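Local coordinates for uncharacterized protein Q99UF4 (Staphylococcus aureus, PDB 3B2N) that probably acts as the phosphorylation-controlled receiver domain of a LuxR-family, DNA-binding response regulator that adjusts transcription, at residues 78-87 with 100-108; 64-72 with 91-101. One frame throughout, in Å; residues are numbered along the deposited sequence.

From the N terminus, helix 64-73 runs into strand 79-84, helix 89-97 and then edge strand 102-105. The segments of the two contacts alternate along this path, so their loops cross: contact 2 brings 91-101 back to helix 64-73 over the intervening strand, and contact 1 brings 100-108 beside that strand over the intervening helix. V100 and D101 belong to both. Contact 1 joins the last two strands of the sheet; contact 2 joins two neighbouring helices on one face of it. They meet where R72 NH2 bonds I78 O, and where Y91 and F92 pack on F86 and Y103, tying helix pair and strand pair into one half of the receiver domain.

Contact 1: residues 78-87 with 100-108; sequences IKVIIVTTFK and VDAYVLKER
Strands 79-84 and 102-105 run parallel, 4.7 Å apart at closest approach and 20° between directions, in a ladder that includes V104 N to I82 O at 2.7 Å and T84 N to V104 O at 3.0 Å. Before the ladder, the D101 carboxylate stands in for a backbone acceptor: its OD2 takes V80 N at 2.7 Å through the anti lone pair, while D101 N bonds V80 O. On one face I81 and V104 lie side by side, CG2 to CG2, with A102 CB against I81 CG1. On the other, V100 CG2 presses on I82 CG1 at 3.5 Å. With CG anti to the backbone N (chi1 -169°), Y103 lays its ring along this face, where I82 CG2 and T84 CG2 touch it obliquely; its OH makes a weak 3.5 Å bond to F86 O. T84 OG1 accepts F86 N at 3.0 Å, an ST turn at the end of the strand. Extended K106 crosses V83 CG1 and sends NZ to E10 and to a water shared with T85 N. This is the beta-alpha-beta end of a CheY-like sheet; T84, Y103 and K106 probably match the conserved switch threonine, switch aromatic and active-site lysine of receiver domains.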
loop_
_atom_site.group_PDB
_atom_site.type_symbol
_atom_site.label_atom_id
_atom_site.label_comp_id
_atom_site.label_asym_id
_atom_site.label_seq_id
_atom_site.Cartn_x
_atom_site.Cartn_y
_atom_site.Cartn_z
ATOM N N ILE A 78 -8.993 -2.913 -6.838
ATOM C CA ILE A 78 -7.948 -2.997 -5.816
ATOM C C ILE A 78 -8.050 -1.770 -4.948
ATOM O O ILE A 78 -8.056 -0.666 -5.481
ATOM C CB ILE A 78 -6.501 -3.052 -6.416
ATOM C CG1 ILE A 78 -6.400 -4.177 -7.449
ATOM C CG2 ILE A 78 -5.401 -3.224 -5.239
ATOM C CD1 ILE A 78 -4.973 -4.474 -7.983
ATOM N N LYS A 79 -8.149 -1.975 -3.631
ATOM C CA LYS A 79 -8.077 -0.869 -2.667
ATOM C C LYS A 79 -6.607 -0.472 -2.458
ATOM O O LYS A 79 -5.703 -1.338 -2.412
ATOM C CB LYS A 79 -8.742 -1.246 -1.345
ATOM C CG LYS A 79 -10.178 -1.783 -1.465
ATOM C CD LYS A 79 -11.061 -0.709 -1.983
ATOM C CE LYS A 79 -12.530 -1.073 -1.806
ATOM N NZ LYS A 79 -13.310 -0.054 -2.542
ATOM N N VAL A 80 -6.338 0.825 -2.382
ATOM C CA VAL A 80 -4.935 1.237 -2.339
ATOM C C VAL A 80 -4.740 2.142 -1.145
ATOM O O VAL A 80 -5.401 3.202 -1.037
ATOM C CB VAL A 80 -4.480 1.999 -3.645
ATOM C CG1 VAL A 80 -3.039 2.443 -3.514
ATOM C CG2 VAL A 80 -4.721 1.172 -4.937
ATOM N N ILE A 81 -3.808 1.757 -0.279
ATOM C CA ILE A 81 -3.446 2.585 0.857
ATOM C C ILE A 81 -1.987 3.014 0.709
ATOM O O ILE A 81 -1.108 2.156 0.586
ATOM C CB ILE A 81 -3.656 1.799 2.161
ATOM C CG1 ILE A 81 -5.172 1.518 2.289
ATOM C CG2 ILE A 81 -3.089 2.628 3.360
ATOM C CD1 ILE A 81 -5.508 0.239 2.861
ATOM N N ILE A 82 -1.744 4.319 0.702
ATOM C CA ILE A 82 -0.408 4.841 0.783
ATOM C C ILE A 82 -0.014 5.014 2.250
ATOM O O ILE A 82 -0.809 5.485 3.058
ATOM C CB ILE A 82 -0.288 6.137 0.004
ATOM C CG1 ILE A 82 -0.589 5.857 -1.482
ATOM C CG2 ILE A 82 1.037 6.873 0.282
ATOM C CD1 ILE A 82 0.288 6.494 -2.450
ATOM N N VAL A 83 1.214 4.608 2.593
ATOM C CA VAL A 83 1.690 4.653 3.980
ATOM C C VAL A 83 3.055 5.259 3.884
ATOM O O VAL A 83 3.920 4.647 3.267
ATOM C CB VAL A 83 1.798 3.202 4.570
ATOM C CG1 VAL A 83 2.386 3.205 5.968
ATOM C CG2 VAL A 83 0.494 2.612 4.637
ATOM N N THR A 84 3.265 6.457 4.451
ATOM C CA THR A 84 4.491 7.216 4.217
ATOM C C THR A 84 4.916 8.010 5.448
ATOM O O THR A 84 4.075 8.327 6.300
ATOM C CB THR A 84 4.304 8.210 3.009
ATOM O OG1 THR A 84 5.553 8.840 2.680
ATOM C CG2 THR A 84 3.219 9.300 3.340
ATOM N N THR A 85 6.207 8.348 5.540
ATOM C CA THR A 85 6.656 9.403 6.475
ATOM C C THR A 85 6.330 10.843 6.003
ATOM O O THR A 85 6.320 11.770 6.807
ATOM C CB THR A 85 8.165 9.335 6.731
ATOM O OG1 THR A 85 8.844 9.483 5.476
ATOM C CG2 THR A 85 8.548 8.009 7.284
ATOM N N PHE A 86 6.042 11.044 4.721
ATOM C CA PHE A 86 6.008 12.432 4.211
ATOM C C PHE A 86 4.823 13.267 4.686
ATOM O O PHE A 86 3.650 12.978 4.351
ATOM C CB PHE A 86 6.109 12.513 2.672
ATOM C CG PHE A 86 7.379 11.920 2.103
ATOM C CD1 PHE A 86 7.421 11.476 0.774
ATOM C CD2 PHE A 86 8.526 11.794 2.891
ATOM C CE1 PHE A 86 8.590 10.927 0.244
ATOM C CE2 PHE A 86 9.689 11.230 2.372
ATOM C CZ PHE A 86 9.723 10.794 1.058
ATOM N N LYS A 87 5.143 14.316 5.436
ATOM C CA LYS A 87 4.159 15.306 5.819
ATOM C C LYS A 87 3.931 16.358 4.713
ATOM O O LYS A 87 2.875 16.998 4.701
ATOM C CB LYS A 87 4.565 15.976 7.129
ATOM C CG LYS A 87 4.507 15.061 8.338
ATOM C CD LYS A 87 3.081 14.904 8.836
ATOM C CE LYS A 87 2.603 16.103 9.653
ATOM N NZ LYS A 87 3.318 16.174 10.960
ATOM N N VAL A 100 -6.685 7.700 -4.186
ATOM C CA VAL A 100 -6.160 6.765 -3.176
ATOM C C VAL A 100 -7.319 6.391 -2.219
ATOM O O VAL A 100 -8.185 7.214 -1.963
ATOM C CB VAL A 100 -4.968 7.391 -2.382
ATOM C CG1 VAL A 100 -5.467 8.430 -1.379
ATOM C CG2 VAL A 100 -4.084 6.273 -1.715
ATOM N N ASP A 101 -7.364 5.165 -1.707
ATOM C CA ASP A 101 -8.430 4.863 -0.747
ATOM C C ASP A 101 -8.126 5.370 0.666
ATOM O O ASP A 101 -9.038 5.818 1.381
ATOM C CB ASP A 101 -8.742 3.375 -0.754
ATOM C CG ASP A 101 -9.281 2.939 -2.089
ATOM O OD1 ASP A 101 -10.330 3.463 -2.455
ATOM O OD2 ASP A 101 -8.627 2.162 -2.801
ATOM N N ALA A 102 -6.857 5.325 1.063
ATOM C CA ALA A 102 -6.475 5.930 2.326
ATOM C C ALA A 102 -5.022 6.396 2.281
ATOM O O ALA A 102 -4.185 5.805 1.595
ATOM C CB ALA A 102 -6.720 4.963 3.509
ATOM N N TYR A 103 -4.720 7.465 3.012
ATOM C CA TYR A 103 -3.365 7.978 3.098
ATOM C C TYR A 103 -2.985 7.884 4.581
ATOM O O TYR A 103 -3.584 8.532 5.409
ATOM C CB TYR A 103 -3.373 9.430 2.658
ATOM C CG TYR A 103 -2.008 10.039 2.428
ATOM C CD1 TYR A 103 -1.369 9.925 1.185
ATOM C CD2 TYR A 103 -1.367 10.767 3.432
ATOM C CE1 TYR A 103 -0.131 10.525 0.949
ATOM C CE2 TYR A 103 -0.123 11.343 3.210
ATOM C CZ TYR A 103 0.475 11.209 1.979
ATOM O OH TYR A 103 1.664 11.792 1.752
ATOM N N VAL A 104 -2.006 7.071 4.921
ATOM C CA VAL A 104 -1.685 6.850 6.327
ATOM C C VAL A 104 -0.245 7.267 6.614
ATOM O O VAL A 104 0.709 6.783 5.959
ATOM C CB VAL A 104 -1.912 5.363 6.683
ATOM C CG1 VAL A 104 -1.456 5.038 8.131
ATOM C CG2 VAL A 104 -3.390 5.031 6.509
ATOM N N LEU A 105 -0.081 8.152 7.593
ATOM C CA LEU A 105 1.259 8.559 8.020
ATOM C C LEU A 105 1.871 7.512 8.925
ATOM O O LEU A 105 1.164 6.905 9.720
ATOM C CB LEU A 105 1.158 9.851 8.828
ATOM C CG LEU A 105 1.577 11.228 8.343
ATOM C CD1 LEU A 105 1.298 11.462 6.903
ATOM C CD2 LEU A 105 0.864 12.247 9.214
ATOM N N LYS A 106 3.199 7.365 8.877
ATOM C CA LYS A 106 3.887 6.422 9.789
ATOM C C LYS A 106 3.961 6.904 11.231
ATOM O O LYS A 106 4.594 6.245 12.050
ATOM C CB LYS A 106 5.269 6.029 9.233
ATOM C CG LYS A 106 5.068 5.327 7.867
ATOM C CD LYS A 106 6.373 4.863 7.264
ATOM C CE LYS A 106 6.173 4.173 5.925
ATOM N NZ LYS A 106 7.541 4.016 5.294
ATOM N N GLU A 107 3.305 8.048 11.529
ATOM C CA GLU A 107 2.912 8.403 12.904
ATOM C C GLU A 107 1.897 7.451 13.555
ATOM O O GLU A 107 1.750 7.423 14.786
ATOM C CB GLU A 107 2.325 9.822 12.942
ATOM C CG GLU A 107 3.402 10.881 13.122
ATOM C CD GLU A 107 2.870 12.303 12.977
ATOM O OE1 GLU A 107 3.701 13.232 13.025
ATOM O OE2 GLU A 107 1.633 12.490 12.827
ATOM N N ARG A 108 1.194 6.686 12.719
ATOM C CA ARG A 108 0.161 5.732 13.138
ATOM C C ARG A 108 0.817 4.409 13.374
ATOM O O ARG A 108 1.836 4.111 12.741
ATOM C CB ARG A 108 -0.878 5.551 11.992
ATOM C CG ARG A 108 -1.533 6.857 11.498
ATOM C CD ARG A 108 -2.700 7.302 12.404
ATOM N NE ARG A 108 -2.197 7.918 13.613
ATOM C CZ ARG A 108 -1.719 9.166 13.698
ATOM N NH1 ARG A 108 -1.282 9.604 14.880
ATOM N NH2 ARG A 108 -1.662 9.974 12.620
HETATM O O HOH W 1 7.830 6.430 3.809
#

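Contact 2: residues 64-72 with 91-101; sequences GLEVLAEIR and YFEKAVVNDVD
R72 reaches from helix 64-72 to the chain leaving helix 91-97 and holds it by the edge of its guanidinium. NE and NH1 both point at D99 O, at 2.9 and 2.8 Å, close to the guanidinium plane; NE lies well above the plane of that carbonyl, NH1 only slightly tilted. NH1 also forms a salt bridge with D101 OD2 at 2.7 Å, met from above the carboxylate plane, the two planes 67° apart. D99 OD1 adds charge attraction to NE from well outside the guanidinium plane. With CG beside the backbone N (chi1 -63°), R72 sets that carbon on N98 O, and a bend at chi2 turns CD and the guanidinium toward D99.

Toward the N-terminal end of helix 64-72 the contact is mostly aliphatic. L68 wedges between N98 and V100, its CD1 against N98 O and its CD2 against N98 CB at 3.6 Å and V100 CB, while A69 CB meets N98 OD1. One turn earlier, L65 spreads its two methyls over the near side of helix 91-97: CD2 on the A95 backbone and CB, CD1 on K94 CB and the edge of the Y91 ring.

Further out, N98 ND2 turns back to K94 O at 2.8 Å, which N98 N reaches from the opposite face of that carbonyl, fixing the amide beside A69. D99 (positive phi) is the C-prime residue of a Schellman motif, V100 N bonding A95 O and D99 N bonding V96 O; this reversal presents D99 O to R72. R72 NH2 bonds I78 O, and L65 and L68 rest on I82 and V80 of strand 79-84. Two neighbouring, nearly parallel helices (12°) packed on one face of a parallel sheet belong to the alpha/beta sandwich of the CheY-like receiver fold.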
loop_
_atom_site.group_PDB
_atom_site.type_symbol
_atom_site.label_atom_id
_atom_site.label_comp_id
_atom_site.label_asym_id
_atom_site.label_seq_id
_atom_site.Cartn_x
_atom_site.Cartn_y
_atom_site.Cartn_z
ATOM N N GLY A 64 5.070 4.923 -5.164
ATOM C CA GLY A 64 3.727 4.447 -4.822
ATOM C C GLY A 64 2.633 5.224 -5.541
ATOM O O GLY A 64 1.569 4.662 -5.910
ATOM N N LEU A 65 2.890 6.513 -5.765
ATOM C CA LEU A 65 1.948 7.368 -6.473
ATOM C C LEU A 65 1.826 7.013 -7.959
ATOM O O LEU A 65 0.724 7.032 -8.503
ATOM C CB LEU A 65 2.319 8.852 -6.287
ATOM C CG LEU A 65 2.250 9.511 -4.880
ATOM C CD1 LEU A 65 2.953 10.917 -4.863
ATOM C CD2 LEU A 65 0.793 9.607 -4.347
ATOM N N GLU A 66 2.942 6.723 -8.623
ATOM C CA GLU A 66 2.900 6.157 -9.983
ATOM C C GLU A 66 2.210 4.767 -10.048
ATOM O O GLU A 66 1.501 4.463 -10.987
ATOM C CB GLU A 66 4.311 6.063 -10.546
ATOM C CG GLU A 66 4.945 7.422 -10.728
ATOM C CD GLU A 66 6.427 7.361 -11.008
ATOM O OE1 GLU A 66 7.185 6.565 -10.388
ATOM O OE2 GLU A 66 6.851 8.158 -11.869
ATOM N N VAL A 67 2.452 3.917 -9.061
ATOM C CA VAL A 67 1.756 2.627 -8.998
ATOM C C VAL A 67 0.231 2.876 -8.816
ATOM O O VAL A 67 -0.576 2.299 -9.520
ATOM C CB VAL A 67 2.298 1.739 -7.859
ATOM C CG1 VAL A 67 1.447 0.450 -7.679
ATOM C CG2 VAL A 67 3.790 1.358 -8.115
ATOM N N LEU A 68 -0.148 3.735 -7.869
ATOM C CA LEU A 68 -1.562 4.092 -7.679
ATOM C C LEU A 68 -2.153 4.609 -8.987
ATOM O O LEU A 68 -3.222 4.149 -9.418
ATOM C CB LEU A 68 -1.703 5.151 -6.562
ATOM C CG LEU A 68 -3.015 5.971 -6.506
ATOM C CD1 LEU A 68 -4.195 5.057 -6.162
ATOM C CD2 LEU A 68 -2.890 7.040 -5.449
ATOM N N ALA A 69 -1.457 5.534 -9.643
ATOM C CA ALA A 69 -1.973 6.070 -10.902
ATOM C C ALA A 69 -2.218 4.968 -11.922
ATOM O O ALA A 69 -3.227 4.998 -12.632
ATOM C CB ALA A 69 -1.066 7.175 -11.487
ATOM N N GLU A 70 -1.312 3.983 -11.989
ATOM C CA GLU A 70 -1.463 2.951 -13.025
ATOM C C GLU A 70 -2.608 2.006 -12.713
ATOM O O GLU A 70 -3.326 1.579 -13.618
ATOM C CB GLU A 70 -0.172 2.146 -13.234
ATOM C CG GLU A 70 -0.172 1.386 -14.543
ATOM C CD GLU A 70 1.116 0.640 -14.772
ATOM O OE1 GLU A 70 2.191 1.166 -14.391
ATOM O OE2 GLU A 70 1.059 -0.477 -15.340
ATOM N N ILE A 71 -2.770 1.661 -11.434
ATOM C CA ILE A 71 -3.908 0.816 -10.992
ATOM C C ILE A 71 -5.232 1.501 -11.367
ATOM O O ILE A 71 -6.216 0.830 -11.785
ATOM C CB ILE A 71 -3.831 0.597 -9.458
ATOM C CG1 ILE A 71 -2.630 -0.266 -9.118
ATOM C CG2 ILE A 71 -5.117 -0.084 -8.865
ATOM C CD1 ILE A 71 -2.317 -0.263 -7.619
ATOM N N ARG A 72 -5.269 2.828 -11.227
ATOM C CA ARG A 72 -6.512 3.548 -11.541
ATOM C C ARG A 72 -6.720 3.659 -13.050
ATOM O O ARG A 72 -7.803 3.397 -13.509
ATOM C CB ARG A 72 -6.579 4.919 -10.870
ATOM C CG ARG A 72 -6.575 4.821 -9.353
ATOM C CD ARG A 72 -7.789 4.142 -8.760
ATOM N NE ARG A 72 -7.796 4.215 -7.297
ATOM C CZ ARG A 72 -7.926 3.165 -6.491
ATOM N NH1 ARG A 72 -7.905 3.343 -5.176
ATOM N NH2 ARG A 72 -8.091 1.936 -6.998
ATOM N N TYR A 91 2.441 15.681 -1.593
ATOM C CA TYR A 91 2.253 14.241 -1.714
ATOM C C TYR A 91 0.828 13.808 -1.396
ATOM O O TYR A 91 0.288 12.900 -2.019
ATOM C CB TYR A 91 3.224 13.477 -0.816
ATOM C CG TYR A 91 4.669 13.577 -1.231
ATOM C CD1 TYR A 91 5.165 12.826 -2.290
ATOM C CD2 TYR A 91 5.548 14.423 -0.553
ATOM C CE1 TYR A 91 6.503 12.904 -2.680
ATOM C CE2 TYR A 91 6.895 14.519 -0.933
ATOM C CZ TYR A 91 7.362 13.745 -1.995
ATOM O OH TYR A 91 8.690 13.834 -2.355
ATOM N N PHE A 92 0.234 14.426 -0.391
ATOM C CA PHE A 92 -1.100 14.072 -0.038
ATOM C C PHE A 92 -2.084 14.508 -1.158
ATOM O O PHE A 92 -3.022 13.792 -1.491
ATOM C CB PHE A 92 -1.477 14.740 1.280
ATOM C CG PHE A 92 -2.878 14.456 1.712
ATOM C CD1 PHE A 92 -3.296 13.157 1.940
ATOM C CD2 PHE A 92 -3.797 15.481 1.840
ATOM C CE1 PHE A 92 -4.596 12.867 2.345
ATOM C CE2 PHE A 92 -5.112 15.202 2.232
ATOM C CZ PHE A 92 -5.496 13.878 2.495
ATOM N N GLU A 93 -1.862 15.681 -1.719
ATOM C CA GLU A 93 -2.712 16.136 -2.799
ATOM C C GLU A 93 -2.571 15.218 -4.019
ATOM O O GLU A 93 -3.565 14.964 -4.704
ATOM C CB GLU A 93 -2.379 17.594 -3.182
ATOM C CG GLU A 93 -2.480 18.550 -2.032
ATOM C CD GLU A 93 -1.768 19.883 -2.297
ATOM O OE1 GLU A 93 -1.486 20.592 -1.299
ATOM O OE2 GLU A 93 -1.500 20.245 -3.480
ATOM N N LYS A 94 -1.354 14.739 -4.308
ATOM C CA LYS A 94 -1.142 13.819 -5.454
ATOM C C LYS A 94 -1.863 12.470 -5.216
ATOM O O LYS A 94 -2.420 11.890 -6.122
ATOM C CB LYS A 94 0.352 13.589 -5.751
ATOM C CG LYS A 94 0.925 14.415 -6.877
ATOM C CD LYS A 94 2.410 14.132 -7.035
ATOM C CE LYS A 94 3.251 15.312 -6.501
ATOM N NZ LYS A 94 4.546 14.926 -5.806
ATOM N N ALA A 95 -1.879 12.003 -3.984
ATOM C CA ALA A 95 -2.579 10.744 -3.647
ATOM C C ALA A 95 -4.084 10.930 -3.828
ATOM O O ALA A 95 -4.740 10.070 -4.374
ATOM C CB ALA A 95 -2.274 10.358 -2.231
ATOM N N VAL A 96 -4.606 12.086 -3.400
ATOM C CA VAL A 96 -6.042 12.330 -3.392
ATOM C C VAL A 96 -6.514 12.441 -4.842
ATOM O O VAL A 96 -7.458 11.772 -5.232
ATOM C CB VAL A 96 -6.385 13.589 -2.575
ATOM C CG1 VAL A 96 -7.863 14.046 -2.793
ATOM C CG2 VAL A 96 -6.094 13.314 -1.050
ATOM N N VAL A 97 -5.822 13.243 -5.642
ATOM C CA VAL A 97 -6.211 13.486 -7.043
ATOM C C VAL A 97 -6.206 12.136 -7.804
ATOM O O VAL A 97 -7.007 11.918 -8.694
ATOM C CB VAL A 97 -5.354 14.588 -7.751
ATOM C CG1 VAL A 97 -3.919 14.123 -8.044
ATOM C CG2 VAL A 97 -5.974 14.948 -9.104
ATOM N N ASN A 98 -5.331 11.221 -7.387
ATOM C CA ASN A 98 -5.258 9.887 -7.992
ATOM C C ASN A 98 -6.163 8.866 -7.370
ATOM O O ASN A 98 -5.955 7.684 -7.566
ATOM C CB ASN A 98 -3.813 9.400 -7.937
ATOM C CG ASN A 98 -2.995 9.987 -9.073
ATOM O OD1 ASN A 98 -3.190 9.604 -10.220
ATOM N ND2 ASN A 98 -2.118 10.945 -8.772
ATOM N N ASP A 99 -7.124 9.323 -6.583
ATOM C CA ASP A 99 -8.147 8.453 -6.014
ATOM C C ASP A 99 -7.612 7.334 -5.067
ATOM O O ASP A 99 -8.054 6.153 -5.131
ATOM C CB ASP A 99 -8.992 7.856 -7.141
ATOM C CG ASP A 99 -10.219 7.114 -6.627
ATOM O OD1 ASP A 99 -10.636 6.141 -7.295
ATOM O OD2 ASP A 99 -10.748 7.490 -5.550
ATOM N N VAL A 100 -6.685 7.700 -4.186
ATOM C CA VAL A 100 -6.160 6.765 -3.176
ATOM C C VAL A 100 -7.319 6.391 -2.219
ATOM O O VAL A 100 -8.185 7.214 -1.963
ATOM C CB VAL A 100 -4.968 7.391 -2.382
ATOM C CG1 VAL A 100 -5.467 8.430 -1.379
ATOM C CG2 VAL A 100 -4.084 6.273 -1.715
ATOM N N ASP A 101 -7.364 5.165 -1.707
ATOM C CA ASP A 101 -8.430 4.863 -0.747
ATOM C C ASP A 101 -8.126 5.370 0.666
ATOM O O ASP A 101 -9.038 5.818 1.381
ATOM C CB ASP A 101 -8.742 3.375 -0.754
ATOM C CG ASP A 101 -9.281 2.939 -2.089
ATOM O OD1 ASP A 101 -10.330 3.463 -2.455
ATOM O OD2 ASP A 101 -8.627 2.162 -2.801
#